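Local coordinates for (S)-2-haloacid dehalogenase 4A (Burkholderia cepacia, PDB 2NO4), which catalyses the hydrolytic dehalogenation of short-chain (S)-2-haloalkanoic acids to (R)-2-hydroxyalkanoic acids, inverting the configuration at the carbon that carried the halogen, at residues Tyr57-Arg61 / Leu73-Ala77; Ser13-Cys17 / Val176-Cys182. One frame throughout, in Å; residues are numbered along the deposited sequence.

Interaction 1 of 2, residues Tyr57-Arg61 / Leu73-Ala77. With SO4 (sulfate ion), chain K.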
# COMPACT_ATOMS: atom_id res chain seq x y z
N TYR B 57 -5.04 1.93 2.52
CA TYR B 57 -5.79 3.11 2.96
C TYR B 57 -5.00 3.98 3.90
O TYR B 57 -5.08 5.19 3.82
CB TYR B 57 -7.17 2.77 3.59
CG TYR B 57 -8.12 2.09 2.64
CD1 TYR B 57 -7.94 2.17 1.25
CD2 TYR B 57 -9.19 1.32 3.14
CE1 TYR B 57 -8.86 1.48 0.36
CE2 TYR B 57 -10.12 0.66 2.28
CZ TYR B 57 -9.95 0.74 0.92
OH TYR B 57 -10.89 0.08 0.12
N SER B 58 -4.24 3.36 4.81
CA SER B 58 -3.44 4.12 5.74
C SER B 58 -2.32 4.91 5.02
O SER B 58 -2.08 6.04 5.36
CB SER B 58 -2.91 3.22 6.88
OG SER B 58 -1.73 2.48 6.51
N TRP B 59 -1.66 4.31 4.02
CA TRP B 59 -0.60 4.98 3.30
C TRP B 59 -1.14 6.07 2.35
O TRP B 59 -0.66 7.19 2.37
CB TRP B 59 0.27 3.97 2.54
CG TRP B 59 0.85 2.89 3.42
CD1 TRP B 59 1.35 3.03 4.70
CD2 TRP B 59 0.99 1.51 3.10
NE1 TRP B 59 1.81 1.82 5.17
CE2 TRP B 59 1.59 0.87 4.22
CE3 TRP B 59 0.67 0.73 1.95
CZ2 TRP B 59 1.86 -0.51 4.24
CZ3 TRP B 59 0.94 -0.64 1.98
CH2 TRP B 59 1.54 -1.24 3.11
N THR B 60 -2.15 5.75 1.54
CA THR B 60 -2.58 6.68 0.52
C THR B 60 -3.31 7.90 1.14
O THR B 60 -3.17 9.00 0.65
CB THR B 60 -3.45 6.01 -0.54
OG1 THR B 60 -4.60 5.47 0.10
CG2 THR B 60 -2.64 4.85 -1.25
N ARG B 61 -4.10 7.67 2.19
CA ARG B 61 -4.81 8.75 2.89
C ARG B 61 -3.86 9.72 3.57
O ARG B 61 -4.08 10.93 3.56
CB ARG B 61 -5.77 8.19 3.91
CG ARG B 61 -7.10 7.75 3.31
CD ARG B 61 -7.89 7.06 4.44
NE ARG B 61 -9.30 6.77 4.13
CZ ARG B 61 -10.32 7.62 4.30
NH1 ARG B 61 -10.10 8.89 4.67
NH2 ARG B 61 -11.55 7.20 4.04
N LEU B 73 -10.79 2.80 8.70
CA LEU B 73 -10.12 2.17 7.56
C LEU B 73 -10.27 0.64 7.53
O LEU B 73 -10.38 0.05 6.44
CB LEU B 73 -8.62 2.50 7.56
CG LEU B 73 -8.27 3.99 7.58
CD1 LEU B 73 -6.79 4.20 7.26
CD2 LEU B 73 -9.21 4.89 6.74
N THR B 74 -10.23 0.02 8.72
CA THR B 74 -10.42 -1.41 8.89
C THR B 74 -11.82 -1.80 8.39
O THR B 74 -11.98 -2.77 7.66
CB THR B 74 -10.18 -1.85 10.36
OG1 THR B 74 -8.85 -1.44 10.73
CG2 THR B 74 -10.32 -3.39 10.54
N ASP B 75 -12.82 -1.02 8.78
CA ASP B 75 -14.22 -1.18 8.38
C ASP B 75 -14.37 -1.03 6.84
O ASP B 75 -14.95 -1.91 6.18
CB ASP B 75 -15.07 -0.15 9.17
CG ASP B 75 -16.56 -0.37 9.02
OD1 ASP B 75 -17.13 -0.03 7.97
OD2 ASP B 75 -17.18 -0.89 9.97
N GLU B 76 -13.85 0.05 6.28
CA GLU B 76 -13.91 0.31 4.85
C GLU B 76 -13.23 -0.81 4.03
O GLU B 76 -13.75 -1.24 3.01
CB GLU B 76 -13.28 1.67 4.52
CG GLU B 76 -14.13 2.83 5.07
CD GLU B 76 -13.42 4.18 4.98
OE1 GLU B 76 -12.19 4.23 4.75
OE2 GLU B 76 -14.11 5.22 5.21
N ALA B 77 -12.06 -1.25 4.50
CA ALA B 77 -11.31 -2.35 3.87
C ALA B 77 -12.07 -3.67 3.91
O ALA B 77 -12.06 -4.43 2.94
CB ALA B 77 -9.88 -2.49 4.53
S SO4 K . -13.60 10.30 5.29
O1 SO4 K . -14.02 10.08 6.65
O2 SO4 K . -14.46 11.29 4.63
O3 SO4 K . -12.24 10.79 5.25
O4 SO4 K . -13.75 8.99 4.57
O HOH W 1 -10.08 4.54 2.76
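Leu73 sets its two methyls against different parts of helix 43-63. CD1 lies over the backbone of Ser58, 3.6 Å from Ser58 N, and also meets Tyr57 CB. CD2 meets Arg61 where its chain joins the guanidinium, at CD and 3.2 Å from Arg61 NE. The two side chains run past each other in opposite directions. Arg61 starts with CG anti to its carbonyl carbon (chi1 -82°) and stays extended out to NE. This carries the guanidinium across the gap to Glu76. There Arg61 NH2 and Glu76 OE1 form a salt bridge at 3.1 Å. Its hydrogen bond is bent and weak, although the guanidinium and carboxylate planes are only 21° apart. Water 1 makes a second link. It accepts from Arg61 NE at 2.7 Å, in the guanidinium plane, and donates to Glu76 OE1.

The two helices belong to the helical cap of the HAD-type dehalogenase, set apart from the Rossmann-like core. Their short segments cross at 113°, with the axes 11.3 Å apart, so side chains bridge the space between them. Tyr57 does so with a ring edge. CE2 comes 3.5 Å from Ala77 N, nearly in the ring plane, and touches Ala77 CB. Water 1 sits above one ring face, toward the rim. Tyr57 OH reaches Glu212 of the second subunit, which places this face of helix 43-63 at the dimer interface.

A sulfate, probably from the crystallisation liquor, holds the NH1/NH2 edge of the guanidinium. Arg61 NH1 donates to O3 and Arg61 NH2 to O4, in nearly straight bonds of 2.9 Å each. Gln66 O also accepts from Arg61 NH1, and Gln72 NE2 bonds both the sulfate and Glu76 OE2.

Interaction 2 of 2, residues Ser13-Cys17 / Val176-Cys182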
# COMPACT_ATOMS: atom_id res chain seq x y z
N SER B 13 22.67 -0.01 25.58
CA SER B 13 22.44 1.35 26.11
C SER B 13 20.98 1.69 25.76
O SER B 13 20.58 2.87 25.68
CB SER B 13 23.39 2.35 25.47
OG SER B 13 23.51 2.08 24.09
N LEU B 14 20.20 0.64 25.55
CA LEU B 14 18.81 0.75 25.17
C LEU B 14 17.98 1.07 26.40
O LEU B 14 18.19 0.52 27.48
CB LEU B 14 18.34 -0.54 24.49
CG LEU B 14 19.03 -0.89 23.17
CD1 LEU B 14 18.66 -2.31 22.73
CD2 LEU B 14 18.69 0.09 22.09
N ARG B 15 17.03 1.98 26.25
CA ARG B 15 16.15 2.31 27.35
C ARG B 15 14.73 1.79 27.10
O ARG B 15 14.00 1.51 28.03
CB ARG B 15 16.17 3.81 27.63
CG ARG B 15 17.57 4.39 27.94
CD ARG B 15 17.52 5.41 29.11
NE ARG B 15 16.87 6.69 28.78
CZ ARG B 15 15.70 7.14 29.26
NH1 ARG B 15 14.97 6.42 30.12
NH2 ARG B 15 15.24 8.32 28.89
N ALA B 16 14.34 1.64 25.83
CA ALA B 16 12.95 1.29 25.52
C ALA B 16 12.86 0.23 24.43
O ALA B 16 13.65 0.23 23.50
CB ALA B 16 12.14 2.56 25.12
N CYS B 17 11.90 -0.68 24.61
CA CYS B 17 11.47 -1.64 23.59
C CYS B 17 10.13 -1.19 23.14
O CYS B 17 9.18 -1.15 23.91
CB CYS B 17 11.39 -3.07 24.15
SG CYS B 17 13.05 -3.70 24.63
N VAL B 176 13.01 9.51 25.10
CA VAL B 176 14.20 8.79 24.64
C VAL B 176 14.69 9.32 23.29
O VAL B 176 13.92 9.90 22.50
CB VAL B 176 13.95 7.22 24.53
CG1 VAL B 176 13.68 6.58 25.89
CG2 VAL B 176 12.75 6.92 23.59
N ASN B 177 15.98 9.13 23.03
CA ASN B 177 16.53 9.35 21.71
C ASN B 177 16.32 8.13 20.82
O ASN B 177 16.23 7.03 21.34
CB ASN B 177 18.02 9.63 21.80
CG ASN B 177 18.31 10.85 22.63
OD1 ASN B 177 17.56 11.83 22.60
ND2 ASN B 177 19.41 10.79 23.39
N PRO B 178 16.29 8.33 19.49
CA PRO B 178 16.11 7.20 18.56
C PRO B 178 17.06 6.05 18.84
O PRO B 178 16.63 4.92 18.84
CB PRO B 178 16.40 7.82 17.19
CG PRO B 178 16.02 9.26 17.36
CD PRO B 178 16.38 9.63 18.77
N ASN B 179 18.33 6.33 19.09
CA ASN B 179 19.25 5.22 19.31
C ASN B 179 19.16 4.49 20.66
O ASN B 179 19.90 3.56 20.90
CB ASN B 179 20.70 5.60 18.96
CG ASN B 179 21.36 6.48 20.01
OD1 ASN B 179 20.76 6.85 21.03
ND2 ASN B 179 22.61 6.82 19.74
N GLU B 180 18.25 4.92 21.53
CA GLU B 180 17.98 4.23 22.79
C GLU B 180 16.75 3.33 22.70
O GLU B 180 16.33 2.72 23.71
CB GLU B 180 17.75 5.23 23.91
CG GLU B 180 18.93 6.13 24.14
CD GLU B 180 18.66 7.14 25.22
OE1 GLU B 180 17.69 7.92 25.11
OE2 GLU B 180 19.44 7.15 26.19
N VAL B 181 16.19 3.27 21.49
CA VAL B 181 15.03 2.44 21.18
C VAL B 181 15.38 1.16 20.38
O VAL B 181 16.03 1.21 19.33
CB VAL B 181 13.96 3.27 20.45
CG1 VAL B 181 12.78 2.39 19.90
CG2 VAL B 181 13.46 4.40 21.37
N CYS B 182 14.95 0.03 20.91
CA CYS B 182 14.82 -1.19 20.14
C CYS B 182 13.38 -1.30 19.60
O CYS B 182 12.40 -1.45 20.34
CB CYS B 182 15.18 -2.42 20.98
SG CYS B 182 15.07 -3.97 20.02
O HOH W 2 21.58 5.41 26.40
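Ala16 and Cys17 pair in parallel with Val181 and Cys182, joining two neighbouring strands of the Rossmann-like HAD core. Strand 16-19 runs on toward the nucleophile Asp20. At the start of the ladder, Glu180 O takes two backbone donors. Arg15 N meets it at 2.7 Å on a lone pair, in the carbonyl plane. Ala16 N is 3.1 Å away and tilted 15° from that plane. Further on, Cys182 N donates to Ala16 O at 2.9 Å.

Arg15 can be followed outward from this ladder. CB packs near Glu180 O and Val176 CG1. CG passes 3.8 Å from Glu180 OE2, and CD stays close to the same oxygen. Bends at chi2 and at chi3 (-71°) keep the chain beside Glu180, both side chains pointing the same way. NE faces Glu180 OE2 in a long salt bridge of 3.7 Å. The oxygen lies at the guanidinium edge, but the carboxylate is turned 79° from the guanidinium plane. Val176 CG1 lies over one guanidinium face, toward the rim, near CZ and NH2.

The Glu180 carboxylate has firmer partners. OE1 accepts from Asn177 N, which ties Glu180, the last residue of the short 3-10 segment, back to the residue just before that segment. OE2 accepts from water 2, which also donates to Ser13 O.

On the face that carries Cys17 and Cys182, Leu232 of helix 228-232 touches both cysteines and Leu14. Here Leu14 CD2 lies against the Glu180 carbonyl carbon, while Leu14 CD1 touches Cys182 CB at 3.9 Å.

From the N terminus, the chain first passes through 13-17, which enters the first core strand, 16-19. It then leaves the core and builds helix 43-63. After a short connection, 73-77 on helix 70-84 folds back on 57-61. Interaction 1 therefore closes a small loop between consecutive cap helices. The chain returns to the core, adds strands 123-128 and 150-153, and reaches 176-182, where strand 181-185 begins beside strand 16-19 in the core sheet. Interaction 2 thus closes a loop of 158 intervening residues, and the smaller loop falls wholly within it. The two do not cross. They lie on opposite sides of the chain's centre, with nearest atoms about 18 Å apart.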